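Local coordinates for protein dihydrodipicolinate synthase (PDB 3B4U) that probably catalyses the condensation of pyruvate with aspartate semialdehyde, as a TIM-barrel lyase of the dihydrodipicolinate synthase family, at residues B[60-65]-B[75-80]; B[85-90]-B[123-128]; B[116-121]-B[147-152]. One frame throughout, in Å; residues are numbered along the deposited sequence. Where two conformers were deposited one is given.

Along the chain contact 1 closes before the other two begin, while the segments of contacts 2 and 3 alternate. All three lie in one TIM barrel. Contact 1 sets helix 57-67 on strand 75-79; that strand is followed, after a short turn, by helix 84-96, the first partner in contact 2, and V79 packs on A87 there. Helix 115-129 is shared: residues 123-128 serve contact 2 and residues 116-121 contact 3, with A87 CB packing on W121 CH2. The centres of contact 1 and contact 2 are about 17 Å apart, those of contact 2 and contact 3 about 15 Å, those of contact 1 and contact 3 about 25 Å. Each has a residue touching the second subunit.

Contact 1. Residues B[60-65]-B[75-80]; sequences AILSSF and IVTGVL
Helix 60-65 lies over strand 75-79 with its axis 11.3 Å away and running almost exactly the other way (179°), which brings L62 level with T77 and F65 level with I75. This is the second half of the beta-alpha-beta unit formed by strand 40-43, helix 57-67 and strand 75-79: the helix has carried the chain back across the outside of the TIM barrel, and the strand runs parallel to strand 40-43 beside it. I75 does most of the work from the sheet, because its two branches go to different residues of the helix. I75 CG2 meets L62 CD1 at 4.1 Å, the two side chains crossing at a slant. The longer branch, extended at chi2 (173°), ends at I75 CD1, 4.1 Å from F65 CB; the methyl therefore rests at the root of the phenylalanine, and it approaches the ring obliquely. L62 has CG anti to the backbone N, which, with chi2 at 59°, carries CD1 to the strand although its CB starts off to one side. L62 CD1 also lies 4.4 Å from T77 CG2, a looser touch two residues further along the strand, on the same face. Around this group, L43 of the neighbouring strand packs on both F65 and I75, while I27 and A30 of helix 23-35 lie against F65. Between the two segments themselves there is no hydrogen bond: aliphatic groups meet at ordinary van der Waals spacing, so between these residues the packing rests on shape and exclusion of water, with the bond from R58 NH2 to G78 O as a polar tie beside it.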
ATOM      1  N   ALA B  60      15.226   8.158 -10.725  1.00  6.04           N
ATOM      2  CA  ALA B  60      16.615   7.950 -11.089  1.00  6.52           C
ATOM      3  C   ALA B  60      16.752   6.751 -12.027  1.00  5.94           C
ATOM      4  O   ALA B  60      17.476   6.800 -13.004  1.00  6.53           O
ATOM      5  CB  ALA B  60      17.466   7.777  -9.837  1.00  7.08           C
ATOM      6  N   ILE B  61      16.056   5.658 -11.724  1.00  5.89           N
ATOM      7  CA  ILE B  61      16.137   4.454 -12.523  1.00  6.12           C
ATOM      8  C   ILE B  61      15.589   4.694 -13.923  1.00  6.54           C
ATOM      9  O   ILE B  61      16.230   4.341 -14.921  1.00  6.30           O
ATOM     10  CB  ILE B  61      15.424   3.297 -11.811  1.00  5.98           C
ATOM     11  CG1 ILE B  61      16.202   2.887 -10.552  1.00  6.62           C
ATOM     12  CG2 ILE B  61      15.270   2.095 -12.750  1.00  7.28           C
ATOM     13  CD1 ILE B  61      15.377   2.064  -9.561  1.00  8.05           C
ATOM     14  N   LEU B  62      14.415   5.300 -14.024  1.00  6.44           N
ATOM     15  CA  LEU B  62      13.827   5.547 -15.342  1.00  7.55           C
ATOM     16  C   LEU B  62      14.746   6.440 -16.179  1.00  7.72           C
ATOM     17  O   LEU B  62      14.979   6.190 -17.364  1.00  7.30           O
ATOM     18  CB  LEU B  62      12.421   6.136 -15.211  1.00  7.64           C
ATOM     19  CG  LEU B  62      11.696   6.371 -16.535  1.00  9.07           C
ATOM     20  CD1 LEU B  62      11.536   5.093 -17.337  1.00 11.37           C
ATOM     21  CD2 LEU B  62      10.359   7.032 -16.263  1.00 11.34           C
ATOM     22  N   SER B  63      15.242   7.513 -15.571  1.00  7.21           N
ATOM     23  CA  SER B  63      16.148   8.414 -16.264  1.00  7.80           C
ATOM     24  C   SER B  63      17.390   7.667 -16.742  1.00  7.73           C
ATOM     25  O   SER B  63      17.865   7.874 -17.860  1.00  7.76           O
ATOM     26  CB  SER B  63      16.511   9.553 -15.321  1.00  8.57           C
ATOM     27  OG  SER B  63      17.406  10.457 -15.945  1.00 10.02           O
ATOM     28  N   SER B  64      17.959   6.814 -15.900  1.00  7.52           N
ATOM     29  CA  SER B  64      19.136   6.043 -16.286  1.00  7.97           C
ATOM     30  C   SER B  64      18.851   5.056 -17.415  1.00  6.93           C
ATOM     31  O   SER B  64      19.685   4.891 -18.315  1.00  7.21           O
ATOM     32  CB  SER B  64      19.703   5.305 -15.090  1.00  7.79           C
ATOM     33  OG  SER B  64      20.217   6.194 -14.115  1.00  9.48           O
ATOM     34  N   PHE B  65      17.683   4.417 -17.387  1.00  6.47           N
ATOM     35  CA  PHE B  65      17.316   3.516 -18.493  1.00  6.75           C
ATOM     36  C   PHE B  65      17.284   4.270 -19.806  1.00  7.01           C
ATOM     37  O   PHE B  65      17.790   3.780 -20.835  1.00  7.94           O
ATOM     38  CB  PHE B  65      15.920   2.914 -18.244  1.00  6.50           C
ATOM     39  CG  PHE B  65      15.943   1.529 -17.641  1.00  6.28           C
ATOM     40  CD1 PHE B  65      16.349   1.320 -16.334  1.00  7.07           C
ATOM     41  CD2 PHE B  65      15.549   0.422 -18.405  1.00  6.68           C
ATOM     42  CE1 PHE B  65      16.389   0.020 -15.826  1.00  7.20           C
ATOM     43  CE2 PHE B  65      15.612  -0.855 -17.896  1.00  6.90           C
ATOM     44  CZ  PHE B  65      16.032  -1.062 -16.602  1.00  7.10           C
ATOM     45  N   ILE B  75       9.478   0.349 -22.549  1.00  6.67           N
ATOM     46  CA  ILE B  75       9.423   0.388 -21.093  1.00  6.46           C
ATOM     47  C   ILE B  75       7.987   0.580 -20.653  1.00  6.04           C
ATOM     48  O   ILE B  75       7.278   1.470 -21.114  1.00  6.98           O
ATOM     49  CB  ILE B  75      10.276   1.541 -20.534  1.00  6.80           C
ATOM     50  CG1 ILE B  75      11.730   1.367 -20.942  1.00  7.39           C
ATOM     51  CG2 ILE B  75      10.154   1.623 -19.008  1.00  8.40           C
ATOM     52  CD1 ILE B  75      12.627   2.548 -20.588  1.00  9.07           C
ATOM     53  N   VAL B  76       7.545  -0.281 -19.744  1.00  5.75           N
ATOM     54  CA  VAL B  76       6.279  -0.156 -19.016  1.00  5.86           C
ATOM     55  C   VAL B  76       6.647   0.144 -17.571  1.00  5.46           C
ATOM     56  O   VAL B  76       7.599  -0.442 -17.055  1.00  6.16           O
ATOM     57  CB  VAL B  76       5.473  -1.470 -19.112  1.00  5.72           C
ATOM     58  CG1 VAL B  76       4.201  -1.438 -18.278  1.00  6.64           C
ATOM     59  CG2 VAL B  76       5.168  -1.800 -20.581  1.00  7.05           C
ATOM     60  N   THR B  77       5.941   1.056 -16.898  1.00  5.58           N
ATOM     61  CA  THR B  77       6.210   1.324 -15.493  1.00  5.19           C
ATOM     62  C   THR B  77       5.046   0.923 -14.619  1.00  5.15           C
ATOM     63  O   THR B  77       3.913   1.394 -14.818  1.00  5.86           O
ATOM     64  CB  THR B  77       6.556   2.796 -15.256  1.00  6.44           C
ATOM     65  OG1 THR B  77       5.481   3.623 -15.673  1.00  7.89           O
ATOM     66  CG2 THR B  77       7.786   3.199 -16.018  1.00  7.80           C
ATOM     67  N   GLY B  78       5.311   0.122 -13.598  1.00  5.13           N
ATOM     68  CA  GLY B  78       4.326  -0.169 -12.569  1.00  5.44           C
ATOM     69  C   GLY B  78       4.120   1.002 -11.644  1.00  4.96           C
ATOM     70  O   GLY B  78       5.071   1.688 -11.282  1.00  5.89           O
ATOM     71  N   VAL B  79       2.871   1.228 -11.280  1.00  4.99           N
ATOM     72  CA  VAL B  79       2.449   2.259 -10.325  1.00  5.10           C
ATOM     73  C   VAL B  79       1.553   1.539  -9.335  1.00  4.79           C
ATOM     74  O   VAL B  79       0.525   1.002  -9.696  1.00  5.38           O
ATOM     75  CB  VAL B  79       1.730   3.433 -11.034  1.00  5.39           C
ATOM     76  CG1 VAL B  79       1.185   4.417 -10.012  1.00  6.75           C
ATOM     77  CG2 VAL B  79       2.724   4.168 -11.968  1.00  6.52           C
ATOM     78  N   LEU B  80       2.005   1.502  -8.087  1.00  5.53           N
ATOM     79  CA  LEU B  80       1.516   0.624  -7.026  1.00  5.87           C
ATOM     80  C   LEU B  80       1.234   1.394  -5.767  1.00  6.53           C
ATOM     81  O   LEU B  80       1.554   0.962  -4.681  1.00  8.92           O
ATOM     82  CB  LEU B  80       2.532  -0.487  -6.748  1.00  6.42           C
ATOM     83  CG  LEU B  80       3.045  -1.312  -7.932  1.00  6.49           C
ATOM     84  CD1 LEU B  80       4.079  -2.348  -7.459  1.00  7.78           C
ATOM     85  CD2 LEU B  80       1.899  -2.019  -8.686  1.00  7.22           C
TER

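Contact 2. Residues B[85-90]-B[123-128]; sequences EDAADQ and SAVFSK
With CG1 anti to its backbone N (chi1 171°), V125 turns both methyls to the paired alanines A87 and A88, while a bend at chi2 (64°) folds the K128 chain along the flank of A88. The two segments belong to neighbouring helices on the outside of the TIM barrel, 84-96 and 115-129, whose axes pass 8.4 Å apart at a crossing angle of -46°. The small alanine side chains allow the helices to come this close, with the CA atoms of A88 and V125 5.1 Å apart. V125 sits over the A87-A88 step of the opposing helix, V125 CG2 lying 4.0 Å from A87 CB and CG1 resting over the backbone of A88. The methyl of A88 in turn reaches the V125 carbonyl, with A88 CB 3.8 Å from V125 O, and fits against the base of the lysine, 3.5 Å from K128 CG. I129 also packs on A88, extending the apolar seam. At the outer margin the lysine continues in an extended line from CG to K128 NZ, which stands 5.3 Å from E85 OE2, too far for a direct salt bridge. The opposite charges would still attract one another, probably weakly. E85 is meanwhile engaged by the dimer: its OE1 accepts from the backbone N of R56 and of E57 in the second subunit, and D86 OD2 bonds to S55 OG there. The other carboxylate oxygen faces the lysine, and one water connects the two, donating to E85 OE2 at 2.7 Å and accepting a weak bond from K128 NZ.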
ATOM      1  N   GLU B  85      -3.046  11.511  -6.055  1.00  7.41           N
ATOM      2  CA  GLU B  85      -1.959  12.422  -6.415  1.00  7.69           C
ATOM      3  C   GLU B  85      -0.716  11.670  -6.822  1.00  7.42           C
ATOM      4  O   GLU B  85      -0.103  11.956  -7.848  1.00  7.26           O
ATOM      5  CB  GLU B  85      -1.661  13.368  -5.245  1.00  7.34           C
ATOM      6  CG  GLU B  85      -0.564  14.361  -5.566  1.00  9.30           C
ATOM      7  CD  GLU B  85      -0.435  15.415  -4.485  1.00  9.45           C
ATOM      8  OE1 GLU B  85       0.019  15.092  -3.373  1.00  9.02           O
ATOM      9  OE2 GLU B  85      -0.797  16.592  -4.755  1.00 10.66           O
ATOM     10  N   ASP B  86      -0.325  10.690  -6.028  1.00  7.29           N
ATOM     11  CA  ASP B  86       0.930   9.990  -6.335  1.00  7.54           C
ATOM     12  C   ASP B  86       0.763   9.064  -7.548  1.00  7.08           C
ATOM     13  O   ASP B  86       1.674   8.959  -8.351  1.00  7.58           O
ATOM     14  CB  ASP B  86       1.422   9.186  -5.150  1.00  7.13           C
ATOM     15  CG  ASP B  86       1.962  10.031  -4.057  1.00  8.74           C
ATOM     16  OD1 ASP B  86       1.686  11.231  -3.983  1.00  8.69           O
ATOM     17  OD2 ASP B  86       2.724   9.470  -3.250  1.00 11.80           O
ATOM     18  N   ALA B  87      -0.397   8.432  -7.700  1.00  6.86           N
ATOM     19  CA  ALA B  87      -0.601   7.591  -8.865  1.00  7.63           C
ATOM     20  C   ALA B  87      -0.583   8.426 -10.129  1.00  7.82           C
ATOM     21  O   ALA B  87       0.021   8.041 -11.142  1.00  7.64           O
ATOM     22  CB  ALA B  87      -1.922   6.822  -8.757  1.00  8.36           C
ATOM     23  N   ALA B  88      -1.231   9.589 -10.088  1.00  7.42           N
ATOM     24  CA  ALA B  88      -1.204  10.464 -11.239  1.00  7.69           C
ATOM     25  C   ALA B  88       0.193  11.013 -11.531  1.00  7.55           C
ATOM     26  O   ALA B  88       0.609  11.075 -12.667  1.00  8.30           O
ATOM     27  CB  ALA B  88      -2.195  11.585 -11.057  1.00  8.58           C
ATOM     28  N   ASP B  89       0.919  11.397 -10.490  1.00  7.50           N
ATOM     29  CA  ASP B  89       2.234  11.985 -10.689  1.00  7.65           C
ATOM     30  C   ASP B  89       3.188  10.971 -11.299  1.00  8.09           C
ATOM     31  O   ASP B  89       3.896  11.264 -12.258  1.00  8.03           O
ATOM     32  CB  ASP B  89       2.814  12.520  -9.381  1.00  8.38           C
ATOM     33  CG  ASP B  89       2.201  13.848  -8.940  1.00  9.63           C
ATOM     34  OD1 ASP B  89       1.403  14.471  -9.695  1.00 11.27           O
ATOM     35  OD2 ASP B  89       2.533  14.252  -7.807  1.00 10.53           O
ATOM     36  N   GLN B  90       3.187   9.752 -10.767  1.00  7.57           N
ATOM     37  CA  GLN B  90       4.089   8.699 -11.283  1.00  7.74           C
ATOM     38  C   GLN B  90       3.691   8.348 -12.715  1.00  7.67           C
ATOM     39  O   GLN B  90       4.536   8.166 -13.597  1.00  8.11           O
ATOM     40  CB  GLN B  90       4.075   7.441 -10.393  1.00  7.53           C
ATOM     41  CG  GLN B  90       4.698   7.634  -9.034  1.00  8.53           C
ATOM     42  CD  GLN B  90       4.803   6.321  -8.255  1.00  8.86           C
ATOM     43  OE1 GLN B  90       4.585   5.243  -8.787  1.00  8.47           O
ATOM     44  NE2 GLN B  90       5.192   6.419  -6.996  1.00 11.87           N
ATOM     45  N   SER B 123     -10.973   7.206 -12.207  1.00  7.44           N
ATOM     46  CA  SER B 123     -11.380   8.432 -12.888  1.00  8.06           C
ATOM     47  C   SER B 123     -10.622   9.652 -12.389  1.00  8.36           C
ATOM     48  O   SER B 123     -10.176  10.484 -13.175  1.00  8.96           O
ATOM     49  CB  SER B 123     -12.867   8.675 -12.693  1.00  9.34           C
ATOM     50  OG  SER B 123     -13.252   9.855 -13.384  1.00 10.92           O
ATOM     51  N   ALA B 124     -10.458   9.764 -11.073  1.00  7.86           N
ATOM     52  CA  ALA B 124      -9.738  10.903 -10.499  1.00  8.37           C
ATOM     53  C   ALA B 124      -8.266  10.892 -10.885  1.00  8.10           C
ATOM     54  O   ALA B 124      -7.691  11.937 -11.170  1.00  8.53           O
ATOM     55  CB  ALA B 124      -9.895  10.909  -8.990  1.00  8.78           C
ATOM     56  N   VAL B 125      -7.660   9.713 -10.926  1.00  7.87           N
ATOM     57  CA  VAL B 125      -6.266   9.601 -11.378  1.00  7.67           C
ATOM     58  C   VAL B 125      -6.148  10.074 -12.828  1.00  7.88           C
ATOM     59  O   VAL B 125      -5.269  10.875 -13.137  1.00  8.33           O
ATOM     60  CB  VAL B 125      -5.738   8.151 -11.226  1.00  7.23           C
ATOM     61  CG1 VAL B 125      -4.369   7.986 -11.896  1.00  8.23           C
ATOM     62  CG2 VAL B 125      -5.646   7.796  -9.749  1.00  8.31           C
ATOM     63  N   PHE B 126      -7.028   9.622 -13.691  1.00  7.61           N
ATOM     64  CA  PHE B 126      -6.964   9.983 -15.103  1.00  8.52           C
ATOM     65  C   PHE B 126      -7.174  11.482 -15.300  1.00  9.39           C
ATOM     66  O   PHE B 126      -6.456  12.103 -16.097  1.00 10.65           O
ATOM     67  CB  PHE B 126      -7.965   9.172 -15.923  1.00  8.59           C
ATOM     68  CG  PHE B 126      -7.797   7.679 -15.818  1.00  7.41           C
ATOM     69  CD1 PHE B 126      -6.580   7.079 -15.454  1.00  8.34           C
ATOM     70  CD2 PHE B 126      -8.877   6.866 -16.036  1.00  8.11           C
ATOM     71  CE1 PHE B 126      -6.477   5.723 -15.305  1.00  8.54           C
ATOM     72  CE2 PHE B 126      -8.783   5.509 -15.899  1.00  8.65           C
ATOM     73  CZ  PHE B 126      -7.566   4.940 -15.543  1.00  9.03           C
ATOM     74  N   SER B 127      -8.125  12.063 -14.573  1.00  9.77           N
ATOM     75  CA  SER B 127      -8.360  13.508 -14.641  1.00 11.00           C
ATOM     76  C   SER B 127      -7.132  14.279 -14.216  1.00 11.09           C
ATOM     77  O   SER B 127      -6.799  15.312 -14.816  1.00 12.57           O
ATOM     78  CB  SER B 127      -9.543  13.895 -13.754  1.00 12.57           C
ATOM     79  OG  SER B 127      -9.753  15.300 -13.795  1.00 17.76           O
ATOM     80  N   LYS B 128      -6.475  13.834 -13.146  1.00 10.63           N
ATOM     81  CA  LYS B 128      -5.295  14.487 -12.636  1.00 10.75           C
ATOM     82  C   LYS B 128      -4.104  14.364 -13.591  1.00 11.71           C
ATOM     83  O   LYS B 128      -3.344  15.321 -13.771  1.00 13.04           O
ATOM     84  CB  LYS B 128      -4.959  13.929 -11.259  1.00 11.79           C
ATOM     85  CG  LYS B 128      -3.832  14.653 -10.579  1.00 13.62           C
ATOM     86  CD  LYS B 128      -4.170  16.098 -10.280  1.00 17.20           C
ATOM     87  CE  LYS B 128      -3.125  16.749  -9.378  1.00 18.15           C
ATOM     88  NZ  LYS B 128      -3.560  18.123  -8.984  1.00 20.40           N
TER
HETATM   89  O   HOH W   1      -3.169  17.002  -6.046  1.00 18.31           O

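Contact 3. Residues B[116-121]-B[147-152]; sequences DGLFAW and VTLSVE
V147, in the loop that follows helix 142-145, packs against L118, a leucine of helix 115-129 on the outside of the TIM barrel; the loop leads on to helix 151-160. V147 points to helix 115-129 and offers CG1, anti to the backbone N (chi1 -179°), which fits between the two ends of the leucine: V147 CG1 is 3.6 Å from L118 CD1 and 3.8 Å from L118 CD2. The side chains slide past one another in opposite directions, and P106 packs on both. At T148 the side chain turns away and the backbone makes the contact: T148 O lies 3.9 Å from L118 CD1, a plain van der Waals approach. L149 then returns a methyl to the same leucine, L149 CD2 standing 4.2 Å from L118 CD1, so one methyl meets three successive residues. L118 can do this because its CG lies anti to the carbonyl carbon (chi1 -69°) and its chain reaches out from the helix; L153 and V113 pack on it as well. L149 also has its backbone fixed at both polar atoms, with N bonded to N140 OD1 and O to H177 NE2, which helps set the path of the loop. S150 ends the loop at the N-cap position of helix 151-160. Nearby, D116 OD1 makes a salt bridge with R156 NH1, an ionic tie between the two helices beside the apolar contact. The S150 hydroxyl completes the join: OG caps L153 N at the start of helix 151-160 and is hydrogen-bonded to D115 OD2 of helix 115-129.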
ATOM      1  N   ASP B 116     -17.745   0.929  -7.232  1.00  7.91           N
ATOM      2  CA  ASP B 116     -17.997   2.341  -7.400  1.00  8.12           C
ATOM      3  C   ASP B 116     -16.813   3.178  -6.889  1.00  7.71           C
ATOM      4  O   ASP B 116     -16.404   4.137  -7.515  1.00  7.94           O
ATOM      5  CB  ASP B 116     -19.285   2.740  -6.694  1.00  8.24           C
ATOM      6  CG  ASP B 116     -20.538   2.249  -7.379  1.00  8.66           C
ATOM      7  OD1 ASP B 116     -20.478   1.782  -8.536  1.00  9.17           O
ATOM      8  OD2 ASP B 116     -21.610   2.370  -6.764  1.00 10.13           O
ATOM      9  N   GLY B 117     -16.293   2.826  -5.722  1.00  8.06           N
ATOM     10  CA  GLY B 117     -15.141   3.499  -5.172  1.00  7.77           C
ATOM     11  C   GLY B 117     -13.926   3.411  -6.079  1.00  7.14           C
ATOM     12  O   GLY B 117     -13.207   4.380  -6.292  1.00  7.11           O
ATOM     13  N   LEU B 118     -13.713   2.233  -6.635  1.00  6.63           N
ATOM     14  CA  LEU B 118     -12.593   2.039  -7.568  1.00  6.77           C
ATOM     15  C   LEU B 118     -12.783   2.832  -8.868  1.00  7.00           C
ATOM     16  O   LEU B 118     -11.844   3.446  -9.352  1.00  6.83           O
ATOM     17  CB  LEU B 118     -12.424   0.562  -7.869  1.00  6.53           C
ATOM     18  CG  LEU B 118     -11.915  -0.261  -6.695  1.00  6.92           C
ATOM     19  CD1 LEU B 118     -12.021  -1.723  -7.028  1.00  8.80           C
ATOM     20  CD2 LEU B 118     -10.445   0.109  -6.323  1.00  8.32           C
ATOM     21  N   PHE B 119     -14.003   2.842  -9.425  1.00  6.81           N
ATOM     22  CA  PHE B 119     -14.246   3.622 -10.627  1.00  7.19           C
ATOM     23  C   PHE B 119     -13.894   5.086 -10.373  1.00  7.51           C
ATOM     24  O   PHE B 119     -13.230   5.728 -11.167  1.00  7.21           O
ATOM     25  CB  PHE B 119     -15.719   3.507 -11.087  1.00  7.62           C
ATOM     26  CG  PHE B 119     -15.995   4.312 -12.311  1.00  7.61           C
ATOM     27  CD1 PHE B 119     -15.674   3.827 -13.558  1.00  7.94           C
ATOM     28  CD2 PHE B 119     -16.471   5.606 -12.199  1.00  8.21           C
ATOM     29  CE1 PHE B 119     -15.857   4.598 -14.680  1.00  9.43           C
ATOM     30  CE2 PHE B 119     -16.638   6.392 -13.314  1.00  8.38           C
ATOM     31  CZ  PHE B 119     -16.318   5.891 -14.548  1.00  9.20           C
ATOM     32  N   ALA B 120     -14.374   5.613  -9.248  1.00  7.26           N
ATOM     33  CA  ALA B 120     -14.106   6.986  -8.894  1.00  7.58           C
ATOM     34  C   ALA B 120     -12.622   7.247  -8.716  1.00  7.54           C
ATOM     35  O   ALA B 120     -12.125   8.306  -9.079  1.00  7.72           O
ATOM     36  CB  ALA B 120     -14.878   7.354  -7.627  1.00  8.45           C
ATOM     37  N   TRP B 121     -11.891   6.289  -8.153  1.00  6.99           N
ATOM     38  CA  TRP B 121     -10.458   6.474  -7.936  1.00  7.06           C
ATOM     39  C   TRP B 121      -9.723   6.543  -9.285  1.00  6.45           C
ATOM     40  O   TRP B 121      -8.945   7.457  -9.533  1.00  6.89           O
ATOM     41  CB  TRP B 121      -9.881   5.313  -7.122  1.00  7.11           C
ATOM     42  CG  TRP B 121      -8.462   5.526  -6.704  1.00  6.87           C
ATOM     43  CD1 TRP B 121      -8.048   6.177  -5.589  1.00  7.19           C
ATOM     44  CD2 TRP B 121      -7.287   5.068  -7.368  1.00  6.35           C
ATOM     45  NE1 TRP B 121      -6.681   6.146  -5.518  1.00  7.34           N
ATOM     46  CE2 TRP B 121      -6.187   5.487  -6.604  1.00  6.93           C
ATOM     47  CE3 TRP B 121      -7.053   4.340  -8.525  1.00  6.95           C
ATOM     48  CZ2 TRP B 121      -4.868   5.155  -6.937  1.00  7.09           C
ATOM     49  CZ3 TRP B 121      -5.750   4.011  -8.866  1.00  7.00           C
ATOM     50  CH2 TRP B 121      -4.675   4.428  -8.065  1.00  6.98           C
ATOM     51  N   VAL B 147      -7.623  -6.436  -3.894  1.00  7.43           N
ATOM     52  CA  VAL B 147      -8.580  -5.633  -4.655  1.00  7.73           C
ATOM     53  C   VAL B 147      -8.758  -6.296  -6.014  1.00  8.11           C
ATOM     54  O   VAL B 147      -7.862  -6.370  -6.831  1.00 11.29           O
ATOM     55  CB  VAL B 147      -8.123  -4.178  -4.790  1.00  7.42           C
ATOM     56  CG1 VAL B 147      -9.186  -3.412  -5.562  1.00  9.87           C
ATOM     57  CG2 VAL B 147      -7.854  -3.558  -3.413  1.00  9.81           C
ATOM     58  N   THR B 148      -9.920  -6.862  -6.220  1.00  8.46           N
ATOM     59  CA  THR B 148     -10.279  -7.409  -7.510  1.00  7.99           C
ATOM     60  C   THR B 148     -10.828  -6.323  -8.402  1.00  8.06           C
ATOM     61  O   THR B 148     -11.590  -5.496  -7.961  1.00  9.68           O
ATOM     62  CB  THR B 148     -11.325  -8.506  -7.314  1.00  9.10           C
ATOM     63  OG1 THR B 148     -10.738  -9.578  -6.546  1.00 11.84           O
ATOM     64  CG2 THR B 148     -11.814  -9.056  -8.640  1.00 10.97           C
ATOM     65  N   LEU B 149     -10.435  -6.359  -9.663  1.00  7.46           N
ATOM     66  CA  LEU B 149     -11.036  -5.520 -10.694  1.00  7.83           C
ATOM     67  C   LEU B 149     -12.026  -6.374 -11.466  1.00  7.48           C
ATOM     68  O   LEU B 149     -11.659  -7.189 -12.303  1.00  8.18           O
ATOM     69  CB  LEU B 149      -9.963  -4.920 -11.602  1.00  7.34           C
ATOM     70  CG  LEU B 149      -8.804  -4.195 -10.916  1.00  7.08           C
ATOM     71  CD1 LEU B 149      -7.825  -3.661 -11.952  1.00  7.81           C
ATOM     72  CD2 LEU B 149      -9.304  -3.111  -9.985  1.00  8.92           C
ATOM     73  N   SER B 150     -13.294  -6.208 -11.169  1.00  7.45           N
ATOM     74  CA  SER B 150     -14.319  -7.029 -11.778  1.00  7.99           C
ATOM     75  C   SER B 150     -14.428  -6.783 -13.275  1.00  8.27           C
ATOM     76  O   SER B 150     -14.047  -5.729 -13.781  1.00  7.91           O
ATOM     77  CB  SER B 150     -15.668  -6.770 -11.119  1.00  8.71           C
ATOM     78  OG  SER B 150     -16.145  -5.492 -11.492  1.00  9.02           O
ATOM     79  N   VAL B 151     -14.977  -7.763 -13.983  1.00  8.78           N
ATOM     80  CA  VAL B 151     -15.270  -7.586 -15.398  1.00  9.22           C
ATOM     81  C   VAL B 151     -16.145  -6.362 -15.617  1.00  8.87           C
ATOM     82  O   VAL B 151     -15.922  -5.569 -16.534  1.00  8.79           O
ATOM     83  CB  VAL B 151     -15.910  -8.865 -15.994  1.00  9.87           C
ATOM     84  CG1 VAL B 151     -16.332  -8.635 -17.436  1.00 11.86           C
ATOM     85  CG2 VAL B 151     -14.933 -10.059 -15.873  1.00 12.47           C
ATOM     86  N   GLU B 152     -17.121  -6.171 -14.738  1.00  9.33           N
ATOM     87  CA  GLU B 152     -18.036  -5.049 -14.825  0.50  9.06           C
ATOM     88  C   GLU B 152     -17.279  -3.713 -14.670  1.00  8.87           C
ATOM     89  O   GLU B 152     -17.515  -2.757 -15.412  1.00  8.58           O
ATOM     90  CB  GLU B 152     -19.121  -5.219 -13.761  0.50  9.94           C
ATOM     91  CG  GLU B 152     -20.077  -6.387 -14.036  0.50 11.04           C
ATOM     92  CD  GLU B 152     -19.599  -7.831 -13.656  0.50 12.77           C
ATOM     93  OE1 GLU B 152     -18.532  -8.137 -13.035  0.50 11.01           O
ATOM     94  OE2 GLU B 152     -20.385  -8.736 -13.992  0.50 16.97           O
TER